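Long-range contacts in integral membrane indolylacetylinositol arabinosyltransferase EmbB (Mycolicibacterium smegmatis MC2 155, PDB 7BVC), which probably catalyses the transfer and polymerisation of arabinose into the arabinan of arabinogalactan in the mycobacterial cell wall: residues Q60-A69 with V1054-L1062; L733-S743 with V1032-D1040. One frame throughout, in Å; residues are numbered along the deposited sequence.

Overall arrangement
From the N terminus the chain passes a predicted membrane helix and enters the concanavalin-like domain, where residues 60-69 form the first half of interaction 1. It then runs through the GT-C membrane region into the C-terminal domain. There 733-743 is laid down, and a loop of nearly 290 residues, richer in strand than in helix, returns to it at 1032-1040 as interaction 2. Shortly afterwards 1054-1062 reaches back to 60-69 and closes a loop of some 985 residues that contains interaction 2. The smaller closure pairs two neighbouring strands of a sheet in the C-terminal domain; the larger joins the two non-membrane domains. The contact centres lie about 35 Å apart, their nearest atoms about 14 Å.

Interaction 1: Q60-A69 with V1054-L1062; sequences QQGRLDNVTA and VVEATPAEL
The carbonyl O of Thr1058 draws two donors from 60-69. Thr68 N gives it a fairly straight hydrogen bond of 3.2 Å (164° at the hydrogen), arriving well above the carbonyl plane, and Val67 CA adds a CA-H···O contact at 3.5 Å. Thr68 O is approached in turn by Pro1059 CA at 3.4 Å and, through a weak hydrogen bond, by Ala1060 N. Proline is tolerated because its nitrogen, lacking a hydrogen, faces away from 67-68, where Thr1058 O and, weakly, Ala1060 N make the bonds.

Small side chains line the contact. The methyl of Ala1060 meets Val67 CG1 at 3.6 Å; this branch stands anti to the Val67 backbone N (chi1 160°), which carries it to the alanine. Gln60 comes to the same methyl with NE2 at 3.5 Å, a packing contact of its amide. Farther along, Asn66 CB rests against Ala1057 CB at 3.8 Å. Its ND2 passes near Val1055 CB, the two side chains crossing at about a right angle, while OD1 bonds to Thr194 N. At the more exposed end Gln61 NE2 lies 3.6 Å from Glu1061 OE1 with amide and carboxylate planes nearly coplanar, but this is no hydrogen bond. Arg63 lies near that carboxylate without touching it and may attract it weakly.

Strand 67-68 runs in the middle of a small mixed sheet, antiparallel to 191-192, where Val67 bonds to Val192, while 1058-1059 lies alongside as a loosely bonded, parallel outer strand. The C-terminal domain thus meets the concanavalin-like domain, with Leu56 touching Ala1060 and Phe193 touching Val1055.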
loop_
_atom_site.group_PDB
_atom_site.type_symbol
_atom_site.label_atom_id
_atom_site.label_comp_id
_atom_site.label_asym_id
_atom_site.label_seq_id
_atom_site.Cartn_x
_atom_site.Cartn_y
_atom_site.Cartn_z
ATOM N N GLN B 60 0.291 31.956 -42.625
ATOM C CA GLN B 60 1.726 31.848 -43.002
ATOM C C GLN B 60 2.095 32.510 -44.342
ATOM O O GLN B 60 2.894 33.449 -44.335
ATOM C CB GLN B 60 2.218 30.409 -42.888
ATOM C CG GLN B 60 1.680 29.667 -41.684
ATOM C CD GLN B 60 2.422 30.061 -40.444
ATOM O OE1 GLN B 60 3.078 31.070 -40.403
ATOM N NE2 GLN B 60 2.307 29.281 -39.408
ATOM N N GLN B 61 1.543 32.065 -45.459
ATOM C CA GLN B 61 1.944 32.580 -46.766
ATOM C C GLN B 61 0.757 32.602 -47.720
ATOM O O GLN B 61 0.848 32.196 -48.879
ATOM C CB GLN B 61 3.087 31.754 -47.348
ATOM C CG GLN B 61 4.319 31.675 -46.456
ATOM C CD GLN B 61 5.004 33.014 -46.273
ATOM O OE1 GLN B 61 4.789 33.950 -47.045
ATOM N NE2 GLN B 61 5.836 33.115 -45.244
ATOM N N GLY B 62 -0.383 33.089 -47.233
ATOM C CA GLY B 62 -1.564 33.188 -48.068
ATOM C C GLY B 62 -2.104 31.864 -48.556
ATOM O O GLY B 62 -2.829 31.832 -49.554
ATOM N N ARG B 63 -1.774 30.767 -47.881
ATOM C CA ARG B 63 -2.249 29.443 -48.250
ATOM C C ARG B 63 -2.915 28.808 -47.042
ATOM O O ARG B 63 -2.344 28.804 -45.947
ATOM C CB ARG B 63 -1.104 28.561 -48.756
ATOM C CG ARG B 63 0.226 28.814 -48.067
ATOM C CD ARG B 63 1.313 27.913 -48.630
ATOM N NE ARG B 63 2.648 28.324 -48.205
ATOM C CZ ARG B 63 3.237 27.908 -47.089
ATOM N NH1 ARG B 63 2.609 27.067 -46.278
ATOM N NH2 ARG B 63 4.455 28.335 -46.782
ATOM N N LEU B 64 -4.114 28.272 -47.241
ATOM C CA LEU B 64 -4.892 27.688 -46.150
ATOM C C LEU B 64 -4.522 26.226 -45.913
ATOM O O LEU B 64 -5.376 25.341 -45.896
ATOM C CB LEU B 64 -6.379 27.838 -46.439
ATOM C CG LEU B 64 -6.923 29.266 -46.394
ATOM C CD1 LEU B 64 -8.389 29.297 -46.786
ATOM C CD2 LEU B 64 -6.724 29.866 -45.015
ATOM N N ASP B 65 -3.233 25.970 -45.723
ATOM C CA ASP B 65 -2.751 24.634 -45.414
ATOM C C ASP B 65 -2.675 24.443 -43.905
ATOM O O ASP B 65 -2.453 25.393 -43.151
ATOM C CB ASP B 65 -1.377 24.393 -46.040
ATOM C CG ASP B 65 -1.405 24.465 -47.553
ATOM O OD1 ASP B 65 -2.477 24.209 -48.142
ATOM O OD2 ASP B 65 -0.356 24.775 -48.154
ATOM N N ASN B 66 -2.867 23.200 -43.472
ATOM C CA ASN B 66 -2.785 22.884 -42.055
ATOM C C ASN B 66 -1.384 23.174 -41.526
ATOM O O ASN B 66 -0.409 23.256 -42.276
ATOM C CB ASN B 66 -3.149 21.420 -41.809
ATOM C CG ASN B 66 -4.562 21.092 -42.241
ATOM O OD1 ASN B 66 -5.454 21.935 -42.172
ATOM N ND2 ASN B 66 -4.776 19.860 -42.682
ATOM N N VAL B 67 -1.290 23.335 -40.210
ATOM C CA VAL B 67 -0.038 23.687 -39.551
ATOM C C VAL B 67 0.050 22.920 -38.240
ATOM O O VAL B 67 -0.951 22.760 -37.536
ATOM C CB VAL B 67 0.059 25.211 -39.319
ATOM C CG1 VAL B 67 1.070 25.537 -38.242
ATOM C CG2 VAL B 67 0.430 25.922 -40.609
ATOM N N THR B 68 1.244 22.429 -37.919
ATOM C CA THR B 68 1.493 21.738 -36.660
ATOM C C THR B 68 2.504 22.527 -35.837
ATOM O O THR B 68 3.494 23.036 -36.375
ATOM C CB THR B 68 1.975 20.301 -36.904
ATOM O OG1 THR B 68 1.995 19.582 -35.665
ATOM C CG2 THR B 68 3.354 20.267 -37.540
ATOM N N ALA B 69 2.226 22.663 -34.542
ATOM C CA ALA B 69 3.098 23.366 -33.610
ATOM C C ALA B 69 2.744 22.969 -32.183
ATOM O O ALA B 69 2.161 23.769 -31.443
ATOM C CB ALA B 69 2.980 24.880 -33.787
ATOM N N VAL B 1054 -2.730 12.016 -38.302
ATOM C CA VAL B 1054 -4.160 12.066 -38.581
ATOM C C VAL B 1054 -4.447 12.893 -39.826
ATOM O O VAL B 1054 -5.268 12.508 -40.659
ATOM C CB VAL B 1054 -4.909 12.616 -37.353
ATOM C CG1 VAL B 1054 -6.397 12.427 -37.520
ATOM C CG2 VAL B 1054 -4.424 11.930 -36.092
ATOM N N VAL B 1055 -3.778 14.036 -39.962
ATOM C CA VAL B 1055 -3.832 14.856 -41.163
ATOM C C VAL B 1055 -2.417 15.324 -41.474
ATOM O O VAL B 1055 -1.560 15.394 -40.587
ATOM C CB VAL B 1055 -4.785 16.059 -41.005
ATOM C CG1 VAL B 1055 -6.229 15.595 -41.009
ATOM C CG2 VAL B 1055 -4.475 16.806 -39.725
ATOM N N GLU B 1056 -2.173 15.643 -42.741
ATOM C CA GLU B 1056 -0.831 15.995 -43.189
ATOM C C GLU B 1056 -0.599 17.486 -42.968
ATOM O O GLU B 1056 -1.293 18.321 -43.558
ATOM C CB GLU B 1056 -0.652 15.622 -44.658
ATOM C CG GLU B 1056 0.791 15.575 -45.134
ATOM C CD GLU B 1056 1.329 16.933 -45.523
ATOM O OE1 GLU B 1056 0.522 17.805 -45.908
ATOM O OE2 GLU B 1056 2.561 17.126 -45.451
ATOM N N ALA B 1057 0.376 17.823 -42.126
ATOM C CA ALA B 1057 0.618 19.210 -41.762
ATOM C C ALA B 1057 2.110 19.443 -41.582
ATOM O O ALA B 1057 2.838 18.563 -41.118
ATOM C CB ALA B 1057 -0.137 19.585 -40.484
ATOM N N THR B 1058 2.557 20.643 -41.947
ATOM C CA THR B 1058 3.956 21.028 -41.849
ATOM C C THR B 1058 4.153 22.064 -40.745
ATOM O O THR B 1058 3.224 22.804 -40.412
ATOM C CB THR B 1058 4.470 21.595 -43.180
ATOM O OG1 THR B 1058 3.750 22.791 -43.506
ATOM C CG2 THR B 1058 4.301 20.577 -44.296
ATOM N N PRO B 1059 5.349 22.135 -40.160
ATOM C CA PRO B 1059 5.568 23.028 -39.016
ATOM C C PRO B 1059 5.384 24.500 -39.363
ATOM O O PRO B 1059 5.351 24.902 -40.527
ATOM C CB PRO B 1059 7.017 22.733 -38.613
ATOM C CG PRO B 1059 7.259 21.347 -39.097
ATOM C CD PRO B 1059 6.492 21.233 -40.377
ATOM N N ALA B 1060 5.269 25.311 -38.308
ATOM C CA ALA B 1060 5.022 26.741 -38.410
ATOM C C ALA B 1060 6.342 27.514 -38.410
ATOM O O ALA B 1060 7.422 26.945 -38.593
ATOM C CB ALA B 1060 4.104 27.193 -37.278
ATOM N N GLU B 1061 6.269 28.831 -38.206
ATOM C CA GLU B 1061 7.444 29.692 -38.273
ATOM C C GLU B 1061 7.716 30.501 -37.009
ATOM O O GLU B 1061 8.869 30.875 -36.785
ATOM C CB GLU B 1061 7.328 30.650 -39.467
ATOM C CG GLU B 1061 7.720 30.009 -40.787
ATOM C CD GLU B 1061 7.055 30.665 -41.979
ATOM O OE1 GLU B 1061 6.933 31.907 -41.983
ATOM O OE2 GLU B 1061 6.657 29.935 -42.912
ATOM N N LEU B 1062 6.701 30.788 -36.189
ATOM C CA LEU B 1062 6.930 31.303 -34.838
ATOM C C LEU B 1062 7.705 32.616 -34.772
ATOM O O LEU B 1062 8.877 32.614 -34.382
ATOM C CB LEU B 1062 7.655 30.258 -33.991
ATOM C CG LEU B 1062 6.816 29.182 -33.313
ATOM C CD1 LEU B 1062 6.271 28.185 -34.317
ATOM C CD2 LEU B 1062 7.670 28.490 -32.275
#

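Interaction 2: L733-S743 with V1032-D1040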
loop_
_atom_site.group_PDB
_atom_site.type_symbol
_atom_site.label_atom_id
_atom_site.label_comp_id
_atom_site.label_asym_id
_atom_site.label_seq_id
_atom_site.Cartn_x
_atom_site.Cartn_y
_atom_site.Cartn_z
ATOM N N LEU B 733 20.499 -1.901 -26.211
ATOM C CA LEU B 733 19.522 -2.875 -26.684
ATOM C C LEU B 733 19.206 -2.726 -28.163
ATOM O O LEU B 733 18.559 -3.612 -28.728
ATOM C CB LEU B 733 18.228 -2.765 -25.880
ATOM C CG LEU B 733 18.038 -3.754 -24.734
ATOM C CD1 LEU B 733 16.917 -3.295 -23.824
ATOM C CD2 LEU B 733 17.750 -5.138 -25.275
ATOM N N ALA B 734 19.638 -1.640 -28.802
ATOM C CA ALA B 734 19.343 -1.427 -30.213
ATOM C C ALA B 734 20.075 -2.394 -31.129
ATOM O O ALA B 734 19.839 -2.363 -32.341
ATOM C CB ALA B 734 19.682 0.010 -30.605
ATOM N N ASP B 735 20.951 -3.243 -30.594
ATOM C CA ASP B 735 21.669 -4.221 -31.398
ATOM C C ASP B 735 21.144 -5.639 -31.237
ATOM O O ASP B 735 21.440 -6.489 -32.080
ATOM C CB ASP B 735 23.161 -4.203 -31.050
ATOM C CG ASP B 735 23.893 -3.042 -31.688
ATOM O OD1 ASP B 735 23.262 -2.292 -32.458
ATOM O OD2 ASP B 735 25.102 -2.880 -31.419
ATOM N N ASP B 736 20.378 -5.913 -30.182
ATOM C CA ASP B 736 19.919 -7.261 -29.880
ATOM C C ASP B 736 18.408 -7.414 -29.976
ATOM O O ASP B 736 17.876 -8.457 -29.585
ATOM C CB ASP B 736 20.396 -7.677 -28.487
ATOM C CG ASP B 736 21.904 -7.784 -28.398
ATOM O OD1 ASP B 736 22.475 -8.699 -29.027
ATOM O OD2 ASP B 736 22.518 -6.951 -27.698
ATOM N N VAL B 737 17.701 -6.404 -30.477
ATOM C CA VAL B 737 16.254 -6.457 -30.651
ATOM C C VAL B 737 15.954 -6.475 -32.141
ATOM O O VAL B 737 16.506 -5.668 -32.899
ATOM C CB VAL B 737 15.559 -5.271 -29.961
ATOM C CG1 VAL B 737 14.071 -5.296 -30.241
ATOM C CG2 VAL B 737 15.810 -5.312 -28.470
ATOM N N LEU B 738 15.085 -7.390 -32.562
ATOM C CA LEU B 738 14.718 -7.548 -33.961
ATOM C C LEU B 738 13.259 -7.157 -34.139
ATOM O O LEU B 738 12.399 -7.583 -33.360
ATOM C CB LEU B 738 14.947 -8.987 -34.427
ATOM C CG LEU B 738 16.348 -9.549 -34.177
ATOM C CD1 LEU B 738 16.341 -11.060 -34.287
ATOM C CD2 LEU B 738 17.349 -8.946 -35.145
ATOM N N VAL B 739 12.983 -6.353 -35.162
ATOM C CA VAL B 739 11.656 -5.802 -35.406
ATOM C C VAL B 739 11.170 -6.269 -36.772
ATOM O O VAL B 739 11.961 -6.394 -37.713
ATOM C CB VAL B 739 11.666 -4.260 -35.315
ATOM C CG1 VAL B 739 12.576 -3.661 -36.372
ATOM C CG2 VAL B 739 10.260 -3.703 -35.441
ATOM N N GLU B 740 9.869 -6.554 -36.868
ATOM C CA GLU B 740 9.256 -6.926 -38.136
ATOM C C GLU B 740 8.761 -5.666 -38.831
ATOM O O GLU B 740 7.768 -5.076 -38.378
ATOM C CB GLU B 740 8.098 -7.889 -37.917
ATOM C CG GLU B 740 8.477 -9.232 -37.328
ATOM C CD GLU B 740 7.274 -10.140 -37.151
ATOM O OE1 GLU B 740 6.147 -9.700 -37.455
ATOM O OE2 GLU B 740 7.448 -11.283 -36.685
ATOM N N PRO B 741 9.406 -5.210 -39.906
ATOM C CA PRO B 741 8.901 -4.030 -40.623
ATOM C C PRO B 741 7.479 -4.226 -41.123
ATOM O O PRO B 741 6.585 -3.438 -40.804
ATOM C CB PRO B 741 9.891 -3.875 -41.782
ATOM C CG PRO B 741 11.129 -4.556 -41.310
ATOM C CD PRO B 741 10.652 -5.718 -40.500
ATOM N N ASP B 742 7.261 -5.279 -41.905
ATOM C CA ASP B 742 5.939 -5.641 -42.408
ATOM C C ASP B 742 5.577 -7.013 -41.854
ATOM O O ASP B 742 6.149 -8.026 -42.271
ATOM C CB ASP B 742 5.915 -5.641 -43.935
ATOM C CG ASP B 742 4.611 -6.176 -44.497
ATOM O OD1 ASP B 742 3.574 -5.501 -44.339
ATOM O OD2 ASP B 742 4.626 -7.270 -45.099
ATOM N N SER B 743 4.630 -7.048 -40.924
ATOM C CA SER B 743 4.222 -8.300 -40.289
ATOM C C SER B 743 3.166 -9.027 -41.116
ATOM O O SER B 743 2.111 -9.413 -40.619
ATOM C CB SER B 743 3.713 -8.028 -38.879
ATOM O OG SER B 743 2.515 -7.274 -38.907
ATOM N N VAL B 1032 1.128 -0.936 -32.502
ATOM C CA VAL B 1032 2.198 -1.808 -32.015
ATOM C C VAL B 1032 2.863 -2.529 -33.186
ATOM O O VAL B 1032 2.244 -2.819 -34.216
ATOM C CB VAL B 1032 1.640 -2.807 -30.986
ATOM C CG1 VAL B 1032 2.724 -3.735 -30.457
ATOM C CG2 VAL B 1032 0.982 -2.075 -29.842
ATOM N N MET B 1033 4.153 -2.822 -33.021
ATOM C CA MET B 1033 4.912 -3.623 -33.968
ATOM C C MET B 1033 5.397 -4.897 -33.289
ATOM O O MET B 1033 5.434 -4.997 -32.060
ATOM C CB MET B 1033 6.109 -2.849 -34.536
ATOM C CG MET B 1033 5.759 -1.514 -35.162
ATOM S SD MET B 1033 7.208 -0.705 -35.855
ATOM C CE MET B 1033 7.581 -1.801 -37.218
ATOM N N SER B 1034 5.765 -5.881 -34.105
ATOM C CA SER B 1034 6.217 -7.175 -33.608
ATOM C C SER B 1034 7.729 -7.150 -33.417
ATOM O O SER B 1034 8.480 -6.966 -34.381
ATOM C CB SER B 1034 5.812 -8.294 -34.562
ATOM O OG SER B 1034 4.403 -8.437 -34.618
ATOM N N THR B 1035 8.169 -7.347 -32.176
ATOM C CA THR B 1035 9.576 -7.278 -31.810
ATOM C C THR B 1035 9.946 -8.482 -30.957
ATOM O O THR B 1035 9.135 -8.959 -30.158
ATOM C CB THR B 1035 9.887 -5.988 -31.042
ATOM O OG1 THR B 1035 8.899 -5.791 -30.025
ATOM C CG2 THR B 1035 9.888 -4.794 -31.977
ATOM N N TYR B 1036 11.174 -8.965 -31.130
ATOM C CA TYR B 1036 11.684 -10.103 -30.378
ATOM C C TYR B 1036 13.113 -9.832 -29.935
ATOM O O TYR B 1036 13.920 -9.292 -30.697
ATOM C CB TYR B 1036 11.645 -11.395 -31.205
ATOM C CG TYR B 1036 10.392 -11.579 -32.026
ATOM C CD1 TYR B 1036 9.220 -12.044 -31.448
ATOM C CD2 TYR B 1036 10.385 -11.296 -33.383
ATOM C CE1 TYR B 1036 8.076 -12.216 -32.202
ATOM C CE2 TYR B 1036 9.248 -11.464 -34.140
ATOM C CZ TYR B 1036 8.098 -11.925 -33.547
ATOM O OH TYR B 1036 6.967 -12.091 -34.307
ATOM N N LEU B 1037 13.425 -10.221 -28.702
ATOM C CA LEU B 1037 14.786 -10.120 -28.192
ATOM C C LEU B 1037 15.601 -11.296 -28.718
ATOM O O LEU B 1037 15.235 -12.454 -28.501
ATOM C CB LEU B 1037 14.786 -10.095 -26.667
ATOM C CG LEU B 1037 16.151 -9.932 -26.001
ATOM C CD1 LEU B 1037 16.810 -8.642 -26.451
ATOM C CD2 LEU B 1037 16.010 -9.964 -24.492
ATOM N N SER B 1038 16.695 -10.996 -29.413
ATOM C CA SER B 1038 17.465 -12.030 -30.093
ATOM C C SER B 1038 18.019 -13.049 -29.105
ATOM O O SER B 1038 18.611 -12.685 -28.086
ATOM C CB SER B 1038 18.605 -11.396 -30.886
ATOM O OG SER B 1038 19.412 -12.387 -31.494
ATOM N N GLN B 1039 17.804 -14.328 -29.410
ATOM C CA GLN B 1039 18.328 -15.495 -28.701
ATOM C C GLN B 1039 17.740 -15.679 -27.310
ATOM O O GLN B 1039 18.084 -16.658 -26.638
ATOM C CB GLN B 1039 19.858 -15.473 -28.585
ATOM C CG GLN B 1039 20.586 -15.394 -29.914
ATOM C CD GLN B 1039 20.351 -16.613 -30.784
ATOM O OE1 GLN B 1039 20.023 -17.689 -30.289
ATOM N NE2 GLN B 1039 20.516 -16.446 -32.090
ATOM N N ASP B 1040 16.871 -14.785 -26.850
ATOM C CA ASP B 1040 16.266 -14.877 -25.525
ATOM C C ASP B 1040 14.753 -14.802 -25.633
ATOM O O ASP B 1040 14.085 -14.042 -24.928
ATOM C CB ASP B 1040 16.798 -13.790 -24.598
ATOM C CG ASP B 1040 16.482 -14.064 -23.141
ATOM O OD1 ASP B 1040 16.233 -15.238 -22.797
ATOM O OD2 ASP B 1040 16.478 -13.106 -22.339
#
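Glu740 leans across Ser1034 to reach Tyr1036. Its CB and CG both pass by the Ser1034 carbonyl O, CB at 3.7 Å, and CD lies near Ser1034 CB. At the tip the two oxygens part: OE1 rests by Ser1034 CB, without a hydrogen bond to the hydroxyl, whereas OE2 accepts one from Tyr1036 OH at 2.6 Å. With chi2 at -179° the chain is extended beyond CG, giving it the reach needed to span two residues of the opposite strand. The phenol meets OE2 from above the carboxylate plane, and OE2 sits at the edge of the ring, in its plane, the two planes being 57° apart. A long acid and a tyrosine suit this spot, since the bond pairs the phenol hydroxyl with one carboxylate oxygen in a buried setting.

Beneath it the backbones form an antiparallel ladder. Leu738 and Tyr1036 are a hydrogen-bonded pair, with 2.9 Å from Leu738 N to Tyr1036 O and much the same in return; Glu740 N to Ser1034 O and Ser1038 N to Asp736 O continue it on either side. A salt bridge to Arg725 holds the Asp736 carboxylate.

The face carrying Val737, Val739, Thr1035 and Leu1037 is mostly apolar. Val739 CG2 touches Met1033 CE at 3.7 Å and, as closely, the methyl of Thr1035. Leu1037 CD1 packs against both Leu733 CD2, at 3.8 Å, and Val737 CG2, at 4.0 Å, which lie on one side of it, the leucine crossing both side chains at about right angles.

Strand 737-739 lies between 956-957 and 1028-1037 in the mixed sheet of the C-terminal domain. Leu1048 of the next strand, 1047-1053, packs on Val739, Met1033 and Thr1035; helix 958-961 touches Val737 and Met1033, and strand 914-918 meets Tyr1036 through Asn915 and Arg917.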